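Local coordinates for DNA mismatch repair protein MutL (Aquifex aeolicus, PDB 6LZI), which works in DNA mismatch repair, where its N-terminal Bergerat-fold ATPase domain, holding ADP and magnesium here, probably binds and hydrolyses ATP, at residues V37-V40 against L46-V49; V17-E22 against V137-L142; E22-S27 against T33-E38; K162-I167 against F179-E184. One frame throughout, in Å; residues are numbered along the deposited sequence.

Contact 1: residues V37-V40 against L46-V49; sequences VEIV and LIRV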
# COMPACT_ATOMS: atom_id res chain seq x y z
N VAL A 37 -1.49 -9.17 -0.14
CA VAL A 37 -2.85 -8.67 -0.08
C VAL A 37 -3.77 -9.51 -0.94
O VAL A 37 -3.45 -9.83 -2.09
CB VAL A 37 -2.90 -7.22 -0.59
CG1 VAL A 37 -4.32 -6.64 -0.45
CG2 VAL A 37 -1.85 -6.32 0.15
N GLU A 38 -4.96 -9.79 -0.42
CA GLU A 38 -5.98 -10.50 -1.20
C GLU A 38 -7.27 -9.74 -1.05
O GLU A 38 -7.64 -9.34 0.04
CB GLU A 38 -6.13 -11.95 -0.73
CG GLU A 38 -7.34 -12.56 -1.37
CD GLU A 38 -7.43 -14.04 -1.14
OE1 GLU A 38 -6.80 -14.50 -0.14
OE2 GLU A 38 -8.13 -14.71 -1.95
N ILE A 39 -7.97 -9.52 -2.18
CA ILE A 39 -9.30 -8.95 -2.07
C ILE A 39 -10.25 -9.84 -2.84
O ILE A 39 -9.87 -10.52 -3.82
CB ILE A 39 -9.34 -7.51 -2.62
CG1 ILE A 39 -8.83 -7.47 -4.03
CG2 ILE A 39 -8.40 -6.55 -1.77
CD1 ILE A 39 -9.14 -6.12 -4.66
N VAL A 40 -11.49 -9.87 -2.36
CA VAL A 40 -12.57 -10.61 -3.01
C VAL A 40 -13.71 -9.61 -3.14
O VAL A 40 -14.07 -8.98 -2.15
CB VAL A 40 -12.98 -11.82 -2.16
CG1 VAL A 40 -14.12 -12.69 -2.85
CG2 VAL A 40 -11.75 -12.72 -1.90
N LEU A 46 -14.02 -9.61 1.06
CA LEU A 46 -12.87 -9.91 1.91
C LEU A 46 -11.72 -9.02 1.50
O LEU A 46 -11.37 -8.92 0.32
CB LEU A 46 -12.46 -11.38 1.77
CG LEU A 46 -11.14 -11.67 2.50
CD1 LEU A 46 -11.21 -11.73 4.00
CD2 LEU A 46 -10.56 -12.94 1.80
N ILE A 47 -11.07 -8.48 2.52
CA ILE A 47 -9.75 -7.90 2.43
C ILE A 47 -8.89 -8.65 3.42
O ILE A 47 -9.23 -8.71 4.63
CB ILE A 47 -9.82 -6.40 2.86
CG1 ILE A 47 -10.68 -5.60 1.86
CG2 ILE A 47 -8.46 -5.75 2.88
CD1 ILE A 47 -11.40 -4.45 2.55
N ARG A 48 -7.76 -9.21 2.94
CA ARG A 48 -6.81 -9.95 3.76
C ARG A 48 -5.42 -9.38 3.51
O ARG A 48 -5.04 -9.16 2.35
CB ARG A 48 -6.82 -11.45 3.43
CG ARG A 48 -5.87 -12.15 4.32
CD ARG A 48 -5.92 -13.68 4.13
NE ARG A 48 -5.63 -14.02 2.75
CZ ARG A 48 -4.41 -14.19 2.26
NH1 ARG A 48 -3.33 -14.03 3.04
NH2 ARG A 48 -4.28 -14.51 0.98
N VAL A 49 -4.69 -9.08 4.60
CA VAL A 49 -3.31 -8.61 4.50
C VAL A 49 -2.47 -9.44 5.44
O VAL A 49 -2.71 -9.45 6.65
CB VAL A 49 -3.20 -7.11 4.82
CG1 VAL A 49 -1.74 -6.58 4.75
CG2 VAL A 49 -4.01 -6.30 3.86
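Glu38 and Arg48 both send CG off anti to the backbone N, yet they differ further out: the glutamate chain runs on extended, whereas Arg48 bends at its third side-chain torsion (chi3 58°), which presents the NE and NH2 edge of its guanidinium to the carboxylate. Both nitrogens converge on one oxygen. Arg48 NH2 reaches Glu38 OE1 at 2.8 Å in a fairly straight bond, and Arg48 NE adds a longer, more bent one of 3.2 Å to the same Glu38 OE1. That oxygen lies in the guanidinium plane and offers NE its anti lone pair, while NH2 comes from the anti side but 30° out of the carboxylate plane; the two flat groups stand almost perpendicular (88°). The pair illustrates cross-strand charge pairing in a beta hairpin, formed here by strands 34-40 and 46-51 of the Bergerat-fold sheet. Glu38 and Arg48 occupy a hydrogen-bonded site, with Glu38 N to Arg48 O at 2.8 Å and Arg48 N to Glu38 O at 2.9 Å. Replacing Arg48 by a methionine would probably leave Glu38 without its counter-charge, along with Glu36 and Glu136, whose carboxylates pair with NH1. On the same face, Val40 CG2 meets Leu46 CD2 at 3.9 Å. On the other, Val37 CG2 and Val49 CG2 are 4.3 Å apart, and Ile47 packs against Val19 and Val20 of helix 16-29.

Contact 2: residues V17-E22 against V137-L142; sequences VDVVKE and VEVRDL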
# COMPACT_ATOMS: atom_id res chain seq x y z
N VAL A 17 -10.32 0.33 -0.24
CA VAL A 17 -8.94 0.80 -0.37
C VAL A 17 -8.45 1.42 0.93
O VAL A 17 -7.26 1.31 1.27
CB VAL A 17 -8.84 1.77 -1.57
CG1 VAL A 17 -9.41 3.10 -1.24
CG2 VAL A 17 -7.34 1.90 -2.06
N ASP A 18 -9.34 2.03 1.69
CA ASP A 18 -8.89 2.69 2.92
C ASP A 18 -8.45 1.65 3.93
O ASP A 18 -7.54 1.90 4.74
CB ASP A 18 -10.00 3.52 3.54
CG ASP A 18 -10.45 4.65 2.65
OD1 ASP A 18 -9.58 5.29 1.99
OD2 ASP A 18 -11.68 4.89 2.57
N VAL A 19 -9.17 0.53 3.96
CA VAL A 19 -8.78 -0.60 4.78
C VAL A 19 -7.40 -1.13 4.38
O VAL A 19 -6.54 -1.37 5.24
CB VAL A 19 -9.82 -1.70 4.71
CG1 VAL A 19 -9.30 -2.89 5.56
CG2 VAL A 19 -11.15 -1.20 5.21
N VAL A 20 -7.20 -1.39 3.09
CA VAL A 20 -5.93 -1.93 2.62
C VAL A 20 -4.81 -0.98 3.02
O VAL A 20 -3.78 -1.40 3.50
CB VAL A 20 -5.96 -2.07 1.11
CG1 VAL A 20 -4.62 -2.56 0.54
CG2 VAL A 20 -7.04 -3.06 0.72
N LYS A 21 -5.09 0.32 2.93
CA LYS A 21 -4.05 1.29 3.22
C LYS A 21 -3.60 1.15 4.67
O LYS A 21 -2.37 1.09 4.99
CB LYS A 21 -4.60 2.71 2.97
CG LYS A 21 -3.60 3.81 3.30
CD LYS A 21 -3.81 4.33 4.72
CE LYS A 21 -3.11 5.64 4.94
NZ LYS A 21 -3.21 5.97 6.38
N GLU A 22 -4.58 1.15 5.57
CA GLU A 22 -4.26 1.08 6.99
C GLU A 22 -3.58 -0.20 7.30
O GLU A 22 -2.60 -0.20 8.05
CB GLU A 22 -5.47 1.24 7.87
CG GLU A 22 -6.18 2.56 7.63
CD GLU A 22 -5.37 3.76 8.10
OE1 GLU A 22 -5.59 4.90 7.62
OE2 GLU A 22 -4.47 3.58 8.93
N VAL A 137 -4.58 -10.07 8.85
CA VAL A 137 -5.84 -9.43 9.20
C VAL A 137 -6.82 -9.74 8.08
O VAL A 137 -6.48 -9.65 6.88
CB VAL A 137 -5.61 -7.90 9.35
CG1 VAL A 137 -6.93 -7.22 9.80
CG2 VAL A 137 -4.54 -7.70 10.39
N GLU A 138 -8.03 -10.18 8.46
CA GLU A 138 -9.10 -10.48 7.50
C GLU A 138 -10.26 -9.58 7.85
O GLU A 138 -10.74 -9.61 8.97
CB GLU A 138 -9.54 -11.95 7.59
CG GLU A 138 -8.35 -12.78 7.24
CD GLU A 138 -8.64 -14.25 7.18
OE1 GLU A 138 -9.83 -14.59 7.27
OE2 GLU A 138 -7.67 -15.02 7.04
N VAL A 139 -10.68 -8.77 6.88
CA VAL A 139 -11.82 -7.86 7.03
C VAL A 139 -12.92 -8.30 6.06
O VAL A 139 -12.72 -8.30 4.83
CB VAL A 139 -11.35 -6.42 6.74
CG1 VAL A 139 -12.49 -5.46 6.85
CG2 VAL A 139 -10.21 -6.14 7.76
N ARG A 140 -14.02 -8.81 6.61
CA ARG A 140 -15.10 -9.35 5.79
C ARG A 140 -16.33 -8.49 5.88
O ARG A 140 -16.62 -7.96 6.95
CB ARG A 140 -15.47 -10.78 6.22
CG ARG A 140 -14.40 -11.81 5.77
CD ARG A 140 -14.86 -13.25 6.07
NE ARG A 140 -13.93 -14.14 5.37
CZ ARG A 140 -14.02 -14.46 4.07
NH1 ARG A 140 -15.01 -13.98 3.30
NH2 ARG A 140 -13.11 -15.23 3.52
N ASP A 141 -17.10 -8.48 4.79
CA ASP A 141 -18.43 -7.89 4.72
C ASP A 141 -18.42 -6.45 5.20
O ASP A 141 -19.19 -6.06 6.09
CB ASP A 141 -19.39 -8.71 5.55
CG ASP A 141 -19.66 -10.06 4.92
OD1 ASP A 141 -19.20 -10.29 3.77
OD2 ASP A 141 -20.35 -10.87 5.57
N LEU A 142 -17.55 -5.66 4.57
CA LEU A 142 -17.29 -4.31 5.04
C LEU A 142 -18.61 -3.57 4.97
O LEU A 142 -19.36 -3.73 3.99
CB LEU A 142 -16.21 -3.66 4.19
CG LEU A 142 -15.78 -2.21 4.47
CD1 LEU A 142 -15.15 -2.21 5.88
CD2 LEU A 142 -14.82 -1.67 3.40
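Val19 aims its two methyls at two different partners, and the contact is best read from how each is met. Val19 CG1, anti to the backbone N (chi1 177°), meets Val139 CG2 at 4.0 Å; these two branched side chains cross at an oblique angle, one methyl against one methyl, the strand valine using the branch that lies beside its own backbone N. The other methyl of Val19 faces Leu142 instead, and here the side chains reach toward each other tip to tip, with Val19 CG2 4.1 Å from Leu142 CD2 and 4.2 Å from Leu142 CD1, so that the valine methyl meets the forked end of the leucine. Val139 reaches the helix from strand 134-140, whereas Leu142 does so from the turn beyond, where Asp141 takes a left-handed backbone conformation (phi 53°, psi 55°). This is helix-on-sheet packing as found in the alpha/beta sandwich of Bergerat-fold ATPases: helix 16-29 lies against the same sheet in which Val139 is joined to Ile47 by a backbone hydrogen bond. The distance of 8.2 Å between Val19 CA and Val139 CA is bridged by apolar side chains alone. Ile95 of helix 91-96 touches both valines, Ile13 also packs on Val19, and Phe101 also touches Val139.

Contact 3: residues E22-S27 against T33-E38; sequences ELVENS and TKVEVE. With MG (magnesium ion), chain B; ADP (adenosine-5'-diphosphate), chain H.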
# COMPACT_ATOMS: atom_id res chain seq x y z
N GLU A 22 -4.58 1.15 5.57
CA GLU A 22 -4.26 1.08 6.99
C GLU A 22 -3.58 -0.20 7.30
O GLU A 22 -2.60 -0.20 8.05
CB GLU A 22 -5.47 1.24 7.87
CG GLU A 22 -6.18 2.56 7.63
CD GLU A 22 -5.37 3.76 8.10
OE1 GLU A 22 -5.59 4.90 7.62
OE2 GLU A 22 -4.47 3.58 8.93
N LEU A 23 -4.03 -1.32 6.69
CA LEU A 23 -3.35 -2.57 7.04
C LEU A 23 -1.91 -2.61 6.51
O LEU A 23 -1.00 -3.02 7.22
CB LEU A 23 -4.15 -3.80 6.53
CG LEU A 23 -5.51 -3.78 7.25
CD1 LEU A 23 -6.34 -4.99 6.63
CD2 LEU A 23 -5.54 -3.81 8.74
N VAL A 24 -1.69 -2.19 5.25
CA VAL A 24 -0.34 -2.31 4.70
C VAL A 24 0.56 -1.32 5.42
O VAL A 24 1.73 -1.60 5.69
CB VAL A 24 -0.41 -2.04 3.19
CG1 VAL A 24 0.95 -1.82 2.62
CG2 VAL A 24 -1.19 -3.21 2.44
N GLU A 25 0.02 -0.17 5.79
CA GLU A 25 0.83 0.75 6.60
C GLU A 25 1.29 0.07 7.88
O GLU A 25 2.47 0.21 8.25
CB GLU A 25 0.05 2.05 6.90
CG GLU A 25 0.79 3.01 7.84
CD GLU A 25 0.04 4.33 8.01
OE1 GLU A 25 -0.35 4.74 9.16
OE2 GLU A 25 -0.11 5.00 6.98
N ASN A 26 0.41 -0.73 8.52
CA ASN A 26 0.74 -1.40 9.77
C ASN A 26 1.79 -2.47 9.52
O ASN A 26 2.74 -2.62 10.32
CB ASN A 26 -0.52 -2.01 10.39
CG ASN A 26 -1.37 -0.96 11.06
OD1 ASN A 26 -0.87 0.13 11.32
ND2 ASN A 26 -2.59 -1.26 11.38
N SER A 27 1.69 -3.13 8.39
CA SER A 27 2.72 -4.15 8.08
C SER A 27 4.08 -3.52 7.94
O SER A 27 5.08 -4.09 8.38
CB SER A 27 2.41 -4.85 6.79
OG SER A 27 1.14 -5.51 6.99
N THR A 33 9.06 -7.62 5.43
CA THR A 33 9.71 -7.61 4.10
C THR A 33 8.87 -8.32 3.02
O THR A 33 9.24 -8.31 1.84
CB THR A 33 11.09 -8.28 4.19
OG1 THR A 33 10.92 -9.62 4.63
CG2 THR A 33 12.04 -7.50 5.18
N LYS A 34 7.74 -8.92 3.40
CA LYS A 34 6.82 -9.53 2.45
C LYS A 34 5.43 -9.19 2.91
O LYS A 34 5.10 -9.44 4.08
CB LYS A 34 7.04 -11.05 2.44
CG LYS A 34 8.50 -11.30 2.15
CD LYS A 34 8.73 -12.44 1.17
CE LYS A 34 10.25 -12.54 0.84
NZ LYS A 34 10.94 -13.37 1.91
N VAL A 35 4.68 -8.49 2.04
CA VAL A 35 3.31 -8.10 2.30
C VAL A 35 2.41 -8.73 1.24
O VAL A 35 2.61 -8.51 0.04
CB VAL A 35 3.19 -6.58 2.27
CG1 VAL A 35 1.69 -6.18 2.43
CG2 VAL A 35 4.08 -5.92 3.38
N GLU A 36 1.40 -9.45 1.68
CA GLU A 36 0.55 -10.16 0.74
C GLU A 36 -0.85 -9.62 0.95
O GLU A 36 -1.32 -9.61 2.10
CB GLU A 36 0.56 -11.64 1.06
CG GLU A 36 -0.28 -12.48 0.12
CD GLU A 36 -0.18 -13.95 0.53
OE1 GLU A 36 0.94 -14.50 0.37
OE2 GLU A 36 -1.16 -14.49 1.09
N VAL A 37 -1.49 -9.17 -0.14
CA VAL A 37 -2.85 -8.67 -0.08
C VAL A 37 -3.77 -9.51 -0.94
O VAL A 37 -3.45 -9.83 -2.09
CB VAL A 37 -2.90 -7.22 -0.59
CG1 VAL A 37 -4.32 -6.64 -0.45
CG2 VAL A 37 -1.85 -6.32 0.15
N GLU A 38 -4.96 -9.79 -0.42
CA GLU A 38 -5.98 -10.50 -1.20
C GLU A 38 -7.27 -9.74 -1.05
O GLU A 38 -7.64 -9.34 0.04
CB GLU A 38 -6.13 -11.95 -0.73
CG GLU A 38 -7.34 -12.56 -1.37
CD GLU A 38 -7.43 -14.04 -1.14
OE1 GLU A 38 -6.80 -14.50 -0.14
OE2 GLU A 38 -8.13 -14.71 -1.95
MG MG B . -1.76 1.86 11.91
PB ADP H . -1.42 2.84 14.80
O1B ADP H . -0.80 2.01 13.73
O2B ADP H . -0.63 2.76 16.14
O3B ADP H . -1.59 4.29 14.38
PA ADP H . -3.47 0.87 14.46
O1A ADP H . -4.88 0.77 14.96
O2A ADP H . -3.32 0.85 12.97
O3A ADP H . -2.87 2.27 15.12
O5' ADP H . -2.60 -0.39 14.96
C5' ADP H . -2.51 -0.40 16.38
C4' ADP H . -1.24 -1.11 16.84
O4' ADP H . -1.34 -2.47 16.52
C3' ADP H . 0.06 -0.64 16.21
O3' ADP H . 0.63 0.42 17.02
C2' ADP H . 0.93 -1.88 16.32
O2' ADP H . 1.43 -1.84 17.70
C1' ADP H . -0.06 -3.01 16.23
N9 ADP H . -0.16 -3.57 14.89
C8 ADP H . -1.16 -3.41 13.98
N7 ADP H . -0.91 -4.11 12.84
C5 ADP H . 0.30 -4.69 13.05
C6 ADP H . 1.13 -5.57 12.23
N6 ADP H . 0.73 -5.90 10.97
N1 ADP H . 2.31 -5.99 12.76
C2 ADP H . 2.69 -5.58 14.04
N3 ADP H . 1.97 -4.81 14.85
C4 ADP H . 0.77 -4.37 14.38
O HOH W 1 -2.98 1.60 10.08
O HOH W 2 -0.20 2.85 11.02
O HOH W 3 -2.84 3.73 12.26
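Ser27 and Val35 mark the nearest backbone approach between helix 22-27 and strand 34-38, whose axes run nearly antiparallel (164°) and come within 9.6 Å. The helix belongs to the Bergerat ATP-binding fold and shows how one helix can serve two faces, since it rests on the sheet by one side and holds the nucleotide by the other. On the sheet side, Val24 CG2, set anti to the carbonyl carbon, touches two strand residues: Val37 CG2 at 3.9 Å, where the side chains cross at about a right angle, and Val35 CG1 at 4.1 Å, more obliquely. The second methyl of Val35, CG2, lies 3.9 Å from Ser27 CB, leaving Ser27 OG to bond Asp51, itself a partner of ADP. On the nucleotide side, Asn26 uses both ends of its amide. Asn26 OD1 binds magnesium at 2.0 Å, and Asn26 ND2 donates to ADP O2A at 2.7 Å, which fixes the amide's rotation. ADP O1B and O2A and three waters complete six-fold coordination. Glu22 and Glu25 act in the second shell: one water donates to Glu22 O and Glu22 OE2, and another donates to Glu25 OE1 at 2.7 Å.

Contact 4: residues K162-I167 against F179-E184; sequences KVLELI and FTLFSE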
# COMPACT_ATOMS: atom_id res chain seq x y z
N LYS A 162 -8.58 0.74 -7.50
CA LYS A 162 -8.06 1.65 -6.47
C LYS A 162 -7.08 0.92 -5.57
O LYS A 162 -6.04 1.47 -5.24
CB LYS A 162 -9.19 2.26 -5.64
CG LYS A 162 -10.09 3.18 -6.42
CD LYS A 162 -11.49 3.21 -5.82
CE LYS A 162 -11.56 3.88 -4.45
NZ LYS A 162 -12.99 3.94 -3.85
N VAL A 163 -7.35 -0.35 -5.27
CA VAL A 163 -6.47 -1.16 -4.46
C VAL A 163 -5.21 -1.50 -5.24
O VAL A 163 -4.09 -1.44 -4.70
CB VAL A 163 -7.18 -2.45 -3.98
CG1 VAL A 163 -6.13 -3.45 -3.40
CG2 VAL A 163 -8.18 -2.13 -2.94
N LEU A 164 -5.35 -1.76 -6.54
CA LEU A 164 -4.18 -2.00 -7.39
C LEU A 164 -3.25 -0.80 -7.43
O LEU A 164 -2.03 -0.95 -7.21
CB LEU A 164 -4.60 -2.39 -8.80
CG LEU A 164 -3.43 -2.69 -9.76
CD1 LEU A 164 -2.53 -3.73 -9.20
CD2 LEU A 164 -4.01 -3.17 -11.11
N GLU A 165 -3.83 0.41 -7.64
CA GLU A 165 -3.03 1.65 -7.62
C GLU A 165 -2.37 1.90 -6.27
O GLU A 165 -1.20 2.31 -6.21
CB GLU A 165 -3.90 2.88 -7.96
CG GLU A 165 -4.18 3.06 -9.47
CD GLU A 165 -2.91 2.93 -10.31
OE1 GLU A 165 -2.81 1.97 -11.13
OE2 GLU A 165 -1.98 3.75 -10.11
N LEU A 166 -3.10 1.71 -5.17
CA LEU A 166 -2.51 1.85 -3.84
C LEU A 166 -1.33 0.93 -3.63
O LEU A 166 -0.32 1.34 -3.06
CB LEU A 166 -3.57 1.57 -2.76
CG LEU A 166 -3.04 1.63 -1.33
CD1 LEU A 166 -2.80 3.11 -0.93
CD2 LEU A 166 -3.96 0.89 -0.32
N ILE A 167 -1.44 -0.35 -4.02
CA ILE A 167 -0.31 -1.26 -3.77
C ILE A 167 0.88 -0.87 -4.65
O ILE A 167 2.03 -0.92 -4.21
CB ILE A 167 -0.70 -2.73 -4.00
CG1 ILE A 167 -1.85 -3.12 -3.06
CG2 ILE A 167 0.59 -3.59 -3.81
CD1 ILE A 167 -1.57 -2.93 -1.55
N PHE A 179 5.78 -7.37 -2.53
CA PHE A 179 4.34 -7.19 -2.49
C PHE A 179 3.68 -8.17 -3.43
O PHE A 179 4.09 -8.33 -4.58
CB PHE A 179 3.94 -5.76 -2.94
CG PHE A 179 4.36 -4.71 -2.00
CD1 PHE A 179 3.52 -4.32 -0.96
CD2 PHE A 179 5.60 -4.06 -2.16
CE1 PHE A 179 3.91 -3.36 -0.08
CE2 PHE A 179 6.01 -3.13 -1.25
CZ PHE A 179 5.17 -2.80 -0.23
N THR A 180 2.60 -8.76 -2.97
CA THR A 180 1.76 -9.56 -3.82
C THR A 180 0.33 -9.09 -3.63
O THR A 180 -0.07 -8.76 -2.51
CB THR A 180 1.88 -11.04 -3.45
OG1 THR A 180 3.27 -11.42 -3.54
CG2 THR A 180 1.14 -11.86 -4.43
N LEU A 181 -0.45 -9.08 -4.73
CA LEU A 181 -1.89 -8.83 -4.67
C LEU A 181 -2.60 -9.93 -5.44
O LEU A 181 -2.30 -10.13 -6.61
CB LEU A 181 -2.25 -7.48 -5.30
CG LEU A 181 -3.75 -7.15 -5.45
CD1 LEU A 181 -4.49 -6.98 -4.09
CD2 LEU A 181 -3.86 -5.84 -6.28
N PHE A 182 -3.55 -10.62 -4.79
CA PHE A 182 -4.52 -11.50 -5.41
C PHE A 182 -5.87 -10.78 -5.42
O PHE A 182 -6.31 -10.31 -4.38
CB PHE A 182 -4.68 -12.80 -4.61
CG PHE A 182 -3.42 -13.61 -4.48
CD1 PHE A 182 -3.08 -14.53 -5.44
CD2 PHE A 182 -2.55 -13.41 -3.40
CE1 PHE A 182 -1.91 -15.25 -5.33
CE2 PHE A 182 -1.37 -14.15 -3.29
CZ PHE A 182 -1.05 -15.05 -4.26
N SER A 183 -6.53 -10.72 -6.56
CA SER A 183 -7.90 -10.22 -6.58
C SER A 183 -8.79 -11.19 -7.35
O SER A 183 -8.42 -11.63 -8.45
CB SER A 183 -8.00 -8.82 -7.20
OG SER A 183 -7.15 -8.67 -8.27
N GLU A 184 -9.94 -11.52 -6.75
CA GLU A 184 -10.89 -12.51 -7.26
C GLU A 184 -10.13 -13.78 -7.63
O GLU A 184 -10.38 -14.42 -8.66
CB GLU A 184 -11.70 -11.95 -8.44
CG GLU A 184 -12.06 -10.49 -8.31
CD GLU A 184 -12.75 -10.10 -6.99
OE1 GLU A 184 -12.80 -8.89 -6.68
OE2 GLU A 184 -13.25 -11.00 -6.26
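Leu181 packs against two helix residues, aliphatic against aliphatic. The leucine sends CG anti to the backbone N (chi1 173°), which places its two methyls against the helix, and each methyl finds a different neighbour. CD1 of Leu181 rests on Val163 CG1 at 4.0 Å, the side chains crossing obliquely. CD2 of Leu181 meets Leu164 CD1 at 3.8 Å, here at about a right angle, and also comes within 4.0 Å of Leu164 CA, so this methyl sits close to the helix backbone. A second kind of packing involves an aromatic residue: Ile167 CG2 lies 4.1 Å from Phe179 CB and 4.2 Å from Phe179 CD1, touching the base of the side chain and the first ring carbon beyond CG, the two side chains crossing obliquely. Tyr170 and Ala171 also touch this phenylalanine. Helix 156-173 is followed in sequence by strand 178-183 and packs back on it, antiparallel (175°, segment axes 9.9 Å apart), as one of the helices lying on the sheet of the Bergerat fold, where the strand runs parallel to 34-40. Ile167 also touches Val37 and Val20, joining this helix to strand 34-40 and to helix 16-29. By a polar link, Glu165 bonds the hydroxyl of Tyr234 on a strand of the second, five-stranded sheet.

In the fold
From the N terminus, helix 16-29 enters two contacts at once. Contact 2 opens first and closes a loop of more than a hundred residues when strand 134-140 returns beside strand 46-51. Contact 3 starts at Glu22, which it shares with contact 2, and closes after a short turn; contact 1 begins on its last residues, Val37 and Glu38, and closes the hairpin. Both nest inside the loop of contact 2. Contact 4 follows in series, bringing helix 156-173 and strand 178-183 to the side of strand 34-40 away from strand 46-51, with backbone bonds from Val37 to Thr180 and Phe182. Together the four bind two helices to four neighbouring strands of one sheet.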